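Local coordinates for protein Na-translocating NADH-quinone reductase subunit C NqrC (Shewanella oneidensis, PDB 4XHF) that carries a covalently attached flavin mononucleotide in its FMN-binding domain, as subunit C of a membrane-bound, sodium-translocating respiratory complex, at residues A[143-148]-A[166-171]; A[173-178]-A[218-223]. All blocks are in the same frame, centred on the assembly; numbering follows the deposited sequence.

Contacts 1 and 2 follow one another along the chain and build neighbouring parts of one flavin mononucleotide pocket, their centres about 9 Å apart. In contact 1 the loop 166-171 is tied to the start of strand 144-151 and reaches the flavin through T169; in contact 2 the loop 173-178 backs segment 218-223, where a loop enters helix 221-234 and T221 is bonded to the phosphate. The two meet at a polar junction, where E168 OE1 lies 2.6 Å from T223 OG1, a probable hydrogen bond, and T223 OG1 in turn accepts a bond from the flavin N3. Beside it H166 packs on D174 and T177, with H166 CE1 3.4 Å from D174 CB.

Contact 1 of 2, residues A[143-148]-A[166-171]; sequences SMIYGY and HGETPG. With FMN (flavin mononucleotide), chain E.
Beside the flavin mononucleotide pocket, S143, just ahead of strand 144-151, is hydrogen-bonded to the loop 166-171 that leads to the flavin. S143 OG donates a hydrogen bond to E168 OE2 (2.7 Å), meeting the carboxylate on its anti side and 19° out of its plane, and receives a weak one from G167 N. The hydroxyl sits between its own backbone N and carbonyl carbon (chi1 65°), which turns it to the loop and brings S143 CB to 3.4 Å from G167 CA, a tight fit against a residue without a side chain. Next to these hydrogen bonds I145 supplies the apolar part: its CD1 lies 3.9 Å from E168 CG, the two side chains crossing at about a right angle, while CG1 rests on H166 CB. The H166 ring leans forward along the loop, its ND1 accepting a weak in-plane hydrogen bond from E168 N.

E168 OE1 is hydrogen-bonded to L141 N and, probably, to the T223 hydroxyl, and OE2 to W142 N, so several partners fix the carboxylate's rotation. Next along the loop, T169 grips the flavin twice: its N donates to O4 (3.3 Å) and OG1 to N5 (2.8 Å). A loop leaving the antiparallel sheet, pinned by a buried glutamate and reading the flavin edge at O4 and N5, thus forms one wall of the flavin pocket in this FMN-binding domain.

Contact 2 of 2, residues A[173-178]-A[218-223]; sequences GDFVTD and SGATMT. With FMN (flavin mononucleotide), chain E.
F175 and G173 pack against A220 and T223 of segment 218-223, where a loop enters helix 221-234 beside the flavin mononucleotide. F175 CE2 lies 3.7 Å from A220 CB and as far from T223 CG2, while A220 O also approaches the ring obliquely. V176 CG1 lies 3.5 Å from T223 CG2, its side chain crossing that of T223 at about a right angle, and also sits over one face of the F175 ring, offset toward the rim. With CG2 of T223 anti to the backbone N, the methyl faces these apolar groups and OG1 is turned to the flavin. G173 CA lies 3.6 Å from T223 OG1, an approach that the glycine's lack of a side chain permits.

On the ligand side, FMN N3 donates to T223 OG1 (2.5 Å, unusually short as modelled, 163° at the hydrogen), and T223 N donates to FMN O2. T221 OG1 is covalently bonded to the FMN phosphorus (1.6 Å). Around this link G219 N donates to O2P, T221 N to O5' and, weakly, to O4', and M222 N to O4', so N-H groups from G219, ahead of the N-cap A220, and from T221 and M222 in the first turn of helix 221-234 hold the phosphate and ribityl chain.

Farther out, W181 meets F175 edge to face, and V217 and I172 pack on F175 and A220 respectively. The S-G-A-T sequence, with its threonine esterified to the phosphate at a helix start, is the signature of covalent flavin attachment in the FMN-binding domains of NqrC and its relatives.

Contact 1 of 2, residues A[143-148]-A[166-171]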
loop_
_atom_site.group_PDB
_atom_site.type_symbol
_atom_site.label_atom_id
_atom_site.label_comp_id
_atom_site.label_asym_id
_atom_site.label_seq_id
_atom_site.Cartn_x
_atom_site.Cartn_y
_atom_site.Cartn_z
ATOM N N SER A 143 -5.703 6.095 15.574
ATOM C CA SER A 143 -6.128 4.820 15.015
ATOM C C SER A 143 -5.175 4.282 13.960
ATOM O O SER A 143 -4.282 4.987 13.490
ATOM C CB SER A 143 -7.521 4.963 14.403
ATOM O OG SER A 143 -7.485 5.843 13.294
ATOM N N MET A 144 -5.385 3.021 13.600
ATOM C CA MET A 144 -4.651 2.393 12.513
ATOM C C MET A 144 -5.257 2.805 11.179
ATOM O O MET A 144 -6.478 2.827 11.017
ATOM C CB MET A 144 -4.676 0.870 12.654
ATOM C CG MET A 144 -3.996 0.334 13.911
ATOM S SD MET A 144 -2.282 0.863 14.112
ATOM C CE MET A 144 -1.610 0.419 12.518
ATOM N N ILE A 145 -4.388 3.128 10.229
ATOM C CA ILE A 145 -4.801 3.519 8.890
ATOM C C ILE A 145 -4.283 2.484 7.899
ATOM O O ILE A 145 -3.097 2.176 7.894
ATOM C CB ILE A 145 -4.272 4.924 8.527
ATOM C CG1 ILE A 145 -4.756 5.958 9.553
ATOM C CG2 ILE A 145 -4.718 5.321 7.125
ATOM C CD1 ILE A 145 -4.043 7.296 9.472
ATOM N N TYR A 146 -5.184 1.947 7.077
ATOM C CA TYR A 146 -4.848 0.906 6.106
ATOM C C TYR A 146 -5.039 1.380 4.672
ATOM O O TYR A 146 -5.987 2.102 4.370
ATOM C CB TYR A 146 -5.713 -0.333 6.333
ATOM C CG TYR A 146 -5.465 -1.025 7.644
ATOM C CD1 TYR A 146 -5.961 -0.507 8.831
ATOM C CD2 TYR A 146 -4.747 -2.208 7.693
ATOM C CE1 TYR A 146 -5.738 -1.142 10.031
ATOM C CE2 TYR A 146 -4.520 -2.852 8.884
ATOM C CZ TYR A 146 -5.017 -2.317 10.051
ATOM O OH TYR A 146 -4.787 -2.966 11.244
ATOM N N GLY A 147 -4.155 0.939 3.783
ATOM C CA GLY A 147 -4.248 1.313 2.386
ATOM C C GLY A 147 -3.319 0.522 1.487
ATOM O O GLY A 147 -2.724 -0.473 1.907
ATOM N N TYR A 148 -3.206 0.974 0.242
ATOM C CA TYR A 148 -2.321 0.365 -0.744
ATOM C C TYR A 148 -1.548 1.446 -1.492
ATOM O O TYR A 148 -2.073 2.533 -1.737
ATOM C CB TYR A 148 -3.115 -0.494 -1.739
ATOM C CG TYR A 148 -3.798 -1.694 -1.119
ATOM C CD1 TYR A 148 -3.147 -2.917 -1.018
ATOM C CD2 TYR A 148 -5.096 -1.604 -0.636
ATOM C CE1 TYR A 148 -3.770 -4.014 -0.450
ATOM C CE2 TYR A 148 -5.727 -2.695 -0.068
ATOM C CZ TYR A 148 -5.059 -3.897 0.022
ATOM O OH TYR A 148 -5.681 -4.986 0.587
ATOM N N HIS A 166 -9.727 3.705 8.380
ATOM C CA HIS A 166 -9.117 4.529 9.413
ATOM C C HIS A 166 -10.104 4.752 10.550
ATOM O O HIS A 166 -11.280 4.401 10.443
ATOM C CB HIS A 166 -8.664 5.873 8.839
ATOM C CG HIS A 166 -9.790 6.822 8.573
ATOM N ND1 HIS A 166 -10.200 7.765 9.489
ATOM C CD2 HIS A 166 -10.601 6.965 7.497
ATOM C CE1 HIS A 166 -11.211 8.453 8.989
ATOM N NE2 HIS A 166 -11.473 7.987 7.782
ATOM N N GLY A 167 -9.615 5.337 11.639
ATOM C CA GLY A 167 -10.452 5.680 12.774
ATOM C C GLY A 167 -10.149 7.082 13.276
ATOM O O GLY A 167 -10.454 7.425 14.418
ATOM N N GLU A 168 -9.536 7.887 12.415
ATOM C CA GLU A 168 -9.195 9.267 12.746
ATOM C C GLU A 168 -10.451 10.128 12.853
ATOM O O GLU A 168 -11.488 9.805 12.274
ATOM C CB GLU A 168 -8.250 9.849 11.693
ATOM C CG GLU A 168 -6.999 9.016 11.435
ATOM C CD GLU A 168 -6.034 9.023 12.605
ATOM O OE1 GLU A 168 -5.106 9.860 12.604
ATOM O OE2 GLU A 168 -6.194 8.189 13.520
ATOM N N THR A 169 -10.341 11.231 13.587
ATOM C CA THR A 169 -11.474 12.116 13.838
ATOM C C THR A 169 -12.093 12.620 12.532
ATOM O O THR A 169 -11.391 13.204 11.705
ATOM C CB THR A 169 -11.049 13.326 14.696
ATOM O OG1 THR A 169 -10.279 12.874 15.816
ATOM C CG2 THR A 169 -12.264 14.088 15.197
ATOM N N PRO A 170 -13.406 12.391 12.333
ATOM C CA PRO A 170 -14.054 12.941 11.135
ATOM C C PRO A 170 -14.028 14.464 11.122
ATOM O O PRO A 170 -14.247 15.083 12.163
ATOM C CB PRO A 170 -15.494 12.423 11.234
ATOM C CG PRO A 170 -15.430 11.257 12.140
ATOM C CD PRO A 170 -14.336 11.561 13.119
ATOM N N GLY A 171 -13.767 15.052 9.959
ATOM C CA GLY A 171 -13.671 16.494 9.834
ATOM C C GLY A 171 -12.248 16.991 10.007
ATOM O O GLY A 171 -11.928 18.119 9.628
HETATM N N1 FMN E . -5.192 16.154 14.169
HETATM C C2 FMN E . -4.863 15.047 13.288
HETATM O O2 FMN E . -3.924 15.098 12.603
HETATM N N3 FMN E . -5.727 13.862 13.267
HETATM C C4 FMN E . -6.859 13.797 14.104
HETATM O O4 FMN E . -7.548 12.842 14.089
HETATM C C4A FMN E . -7.192 14.940 15.027
HETATM N N5 FMN E . -8.323 14.881 15.877
HETATM C C5A FMN E . -8.617 16.005 16.756
HETATM C C6 FMN E . -9.742 15.937 17.594
HETATM C C7 FMN E . -10.016 16.936 18.497
HETATM C C7M FMN E . -11.204 16.784 19.421
HETATM C C8 FMN E . -9.207 18.074 18.533
HETATM C C8M FMN E . -9.348 19.144 19.655
HETATM C C9 FMN E . -8.100 18.193 17.623
HETATM C C9A FMN E . -7.773 17.142 16.758
HETATM N N10 FMN E . -6.608 17.193 15.883
HETATM C C10 FMN E . -6.341 16.073 15.015
HETATM C "C1'" FMN E . -5.686 18.390 15.844
HETATM C "C2'" FMN E . -4.309 18.061 16.393
HETATM O "O2'" FMN E . -4.363 18.112 17.788
HETATM C "C3'" FMN E . -3.278 19.077 15.906
HETATM O "O3'" FMN E . -3.705 20.356 16.278
HETATM C "C4'" FMN E . -3.089 19.001 14.377
HETATM O "O4'" FMN E . -2.777 17.690 13.997
HETATM C "C5'" FMN E . -1.955 19.918 13.910
HETATM O "O5'" FMN E . -2.092 20.085 12.518
HETATM P P FMN E . -0.905 20.770 11.692
HETATM O O1P FMN E . 0.347 21.052 12.645
HETATM O O2P FMN E . -1.410 22.140 11.042
#

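Contact 2 of 2, residues A[173-178]-A[218-223]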
loop_
_atom_site.group_PDB
_atom_site.type_symbol
_atom_site.label_atom_id
_atom_site.label_comp_id
_atom_site.label_asym_id
_atom_site.label_seq_id
_atom_site.Cartn_x
_atom_site.Cartn_y
_atom_site.Cartn_z
ATOM N N GLY A 173 -8.992 14.251 10.609
ATOM C CA GLY A 173 -8.068 13.246 10.114
ATOM C C GLY A 173 -8.637 12.301 9.072
ATOM O O GLY A 173 -7.943 11.390 8.620
ATOM N N ASP A 174 -9.891 12.510 8.680
ATOM C CA ASP A 174 -10.548 11.616 7.729
ATOM C C ASP A 174 -10.287 12.025 6.282
ATOM O O ASP A 174 -10.919 11.511 5.361
ATOM C CB ASP A 174 -12.054 11.572 7.992
ATOM C CG ASP A 174 -12.750 12.866 7.624
ATOM O OD1 ASP A 174 -13.942 12.813 7.250
ATOM O OD2 ASP A 174 -12.112 13.937 7.709
ATOM N N PHE A 175 -9.354 12.951 6.088
ATOM C CA PHE A 175 -8.958 13.368 4.749
ATOM C C PHE A 175 -8.252 12.243 4.005
ATOM O O PHE A 175 -8.220 12.228 2.775
ATOM C CB PHE A 175 -8.036 14.586 4.818
ATOM C CG PHE A 175 -6.695 14.297 5.438
ATOM C CD1 PHE A 175 -5.643 13.845 4.662
ATOM C CD2 PHE A 175 -6.489 14.483 6.793
ATOM C CE1 PHE A 175 -4.413 13.579 5.226
ATOM C CE2 PHE A 175 -5.260 14.220 7.364
ATOM C CZ PHE A 175 -4.220 13.766 6.579
ATOM N N VAL A 176 -7.678 11.309 4.758
ATOM C CA VAL A 176 -6.848 10.255 4.183
ATOM C C VAL A 176 -7.593 9.431 3.137
ATOM O O VAL A 176 -6.978 8.894 2.219
ATOM C CB VAL A 176 -6.307 9.305 5.276
ATOM C CG1 VAL A 176 -5.307 10.030 6.160
ATOM C CG2 VAL A 176 -7.442 8.732 6.111
ATOM N N THR A 177 -8.913 9.344 3.265
ATOM C CA THR A 177 -9.728 8.586 2.316
ATOM C C THR A 177 -10.275 9.462 1.184
ATOM O O THR A 177 -10.910 8.958 0.260
ATOM C CB THR A 177 -10.913 7.896 3.022
ATOM O OG1 THR A 177 -11.722 8.876 3.685
ATOM C CG2 THR A 177 -10.409 6.883 4.040
ATOM N N ASP A 178 -10.026 10.767 1.260
ATOM C CA ASP A 178 -10.478 11.707 0.236
ATOM C C ASP A 178 -9.635 11.563 -1.030
ATOM O O ASP A 178 -8.428 11.802 -0.993
ATOM C CB ASP A 178 -10.397 13.145 0.761
ATOM C CG ASP A 178 -11.028 14.158 -0.183
ATOM O OD1 ASP A 178 -11.388 13.789 -1.320
ATOM O OD2 ASP A 178 -11.154 15.335 0.215
ATOM N N SER A 218 -3.879 21.100 6.721
ATOM C CA SER A 218 -3.760 21.967 7.890
ATOM C C SER A 218 -4.871 21.675 8.892
ATOM O O SER A 218 -6.022 21.462 8.509
ATOM C CB SER A 218 -3.791 23.439 7.472
ATOM O OG SER A 218 -3.258 24.273 8.486
ATOM N N GLY A 219 -4.513 21.647 10.173
ATOM C CA GLY A 219 -5.443 21.286 11.226
ATOM C C GLY A 219 -5.469 19.788 11.469
ATOM O O GLY A 219 -6.055 19.320 12.445
ATOM N N ALA A 220 -4.831 19.038 10.572
ATOM C CA ALA A 220 -4.763 17.584 10.676
ATOM C C ALA A 220 -3.376 17.085 10.278
ATOM O O ALA A 220 -3.241 16.196 9.438
ATOM C CB ALA A 220 -5.824 16.943 9.801
ATOM N N THR A 221 -2.352 17.663 10.893
ATOM C CA THR A 221 -0.972 17.360 10.537
ATOM C C THR A 221 -0.512 16.022 11.111
ATOM O O THR A 221 0.254 15.299 10.475
ATOM C CB THR A 221 -0.027 18.474 11.027
ATOM O OG1 THR A 221 -0.470 19.735 10.511
ATOM C CG2 THR A 221 1.402 18.223 10.565
ATOM N N MET A 222 -0.984 15.692 12.309
ATOM C CA MET A 222 -0.519 14.500 13.009
ATOM C C MET A 222 -0.930 13.223 12.280
ATOM O O MET A 222 -0.181 12.246 12.256
ATOM C CB MET A 222 -1.053 14.485 14.442
ATOM C CG MET A 222 -0.447 15.561 15.334
ATOM S SD MET A 222 1.333 15.363 15.576
ATOM C CE MET A 222 1.385 13.859 16.547
ATOM N N THR A 223 -2.122 13.233 11.689
ATOM C CA THR A 223 -2.582 12.108 10.886
ATOM C C THR A 223 -1.659 11.917 9.689
ATOM O O THR A 223 -1.257 10.797 9.374
ATOM C CB THR A 223 -4.031 12.319 10.396
ATOM O OG1 THR A 223 -4.922 12.235 11.511
ATOM C CG2 THR A 223 -4.436 11.265 9.368
HETATM N N1 FMN E . -5.192 16.154 14.169
HETATM C C2 FMN E . -4.863 15.047 13.288
HETATM O O2 FMN E . -3.924 15.098 12.603
HETATM N N3 FMN E . -5.727 13.862 13.267
HETATM C C4 FMN E . -6.859 13.797 14.104
HETATM O O4 FMN E . -7.548 12.842 14.089
HETATM C C4A FMN E . -7.192 14.940 15.027
HETATM N N5 FMN E . -8.323 14.881 15.877
HETATM C C5A FMN E . -8.617 16.005 16.756
HETATM C C6 FMN E . -9.742 15.937 17.594
HETATM C C7 FMN E . -10.016 16.936 18.497
HETATM C C7M FMN E . -11.204 16.784 19.421
HETATM C C8 FMN E . -9.207 18.074 18.533
HETATM C C8M FMN E . -9.348 19.144 19.655
HETATM C C9 FMN E . -8.100 18.193 17.623
HETATM C C9A FMN E . -7.773 17.142 16.758
HETATM N N10 FMN E . -6.608 17.193 15.883
HETATM C C10 FMN E . -6.341 16.073 15.015
HETATM C "C1'" FMN E . -5.686 18.390 15.844
HETATM C "C2'" FMN E . -4.309 18.061 16.393
HETATM O "O2'" FMN E . -4.363 18.112 17.788
HETATM C "C3'" FMN E . -3.278 19.077 15.906
HETATM O "O3'" FMN E . -3.705 20.356 16.278
HETATM C "C4'" FMN E . -3.089 19.001 14.377
HETATM O "O4'" FMN E . -2.777 17.690 13.997
HETATM C "C5'" FMN E . -1.955 19.918 13.910
HETATM O "O5'" FMN E . -2.092 20.085 12.518
HETATM P P FMN E . -0.905 20.770 11.692
HETATM O O1P FMN E . 0.347 21.052 12.645
HETATM O O2P FMN E . -1.410 22.140 11.042
#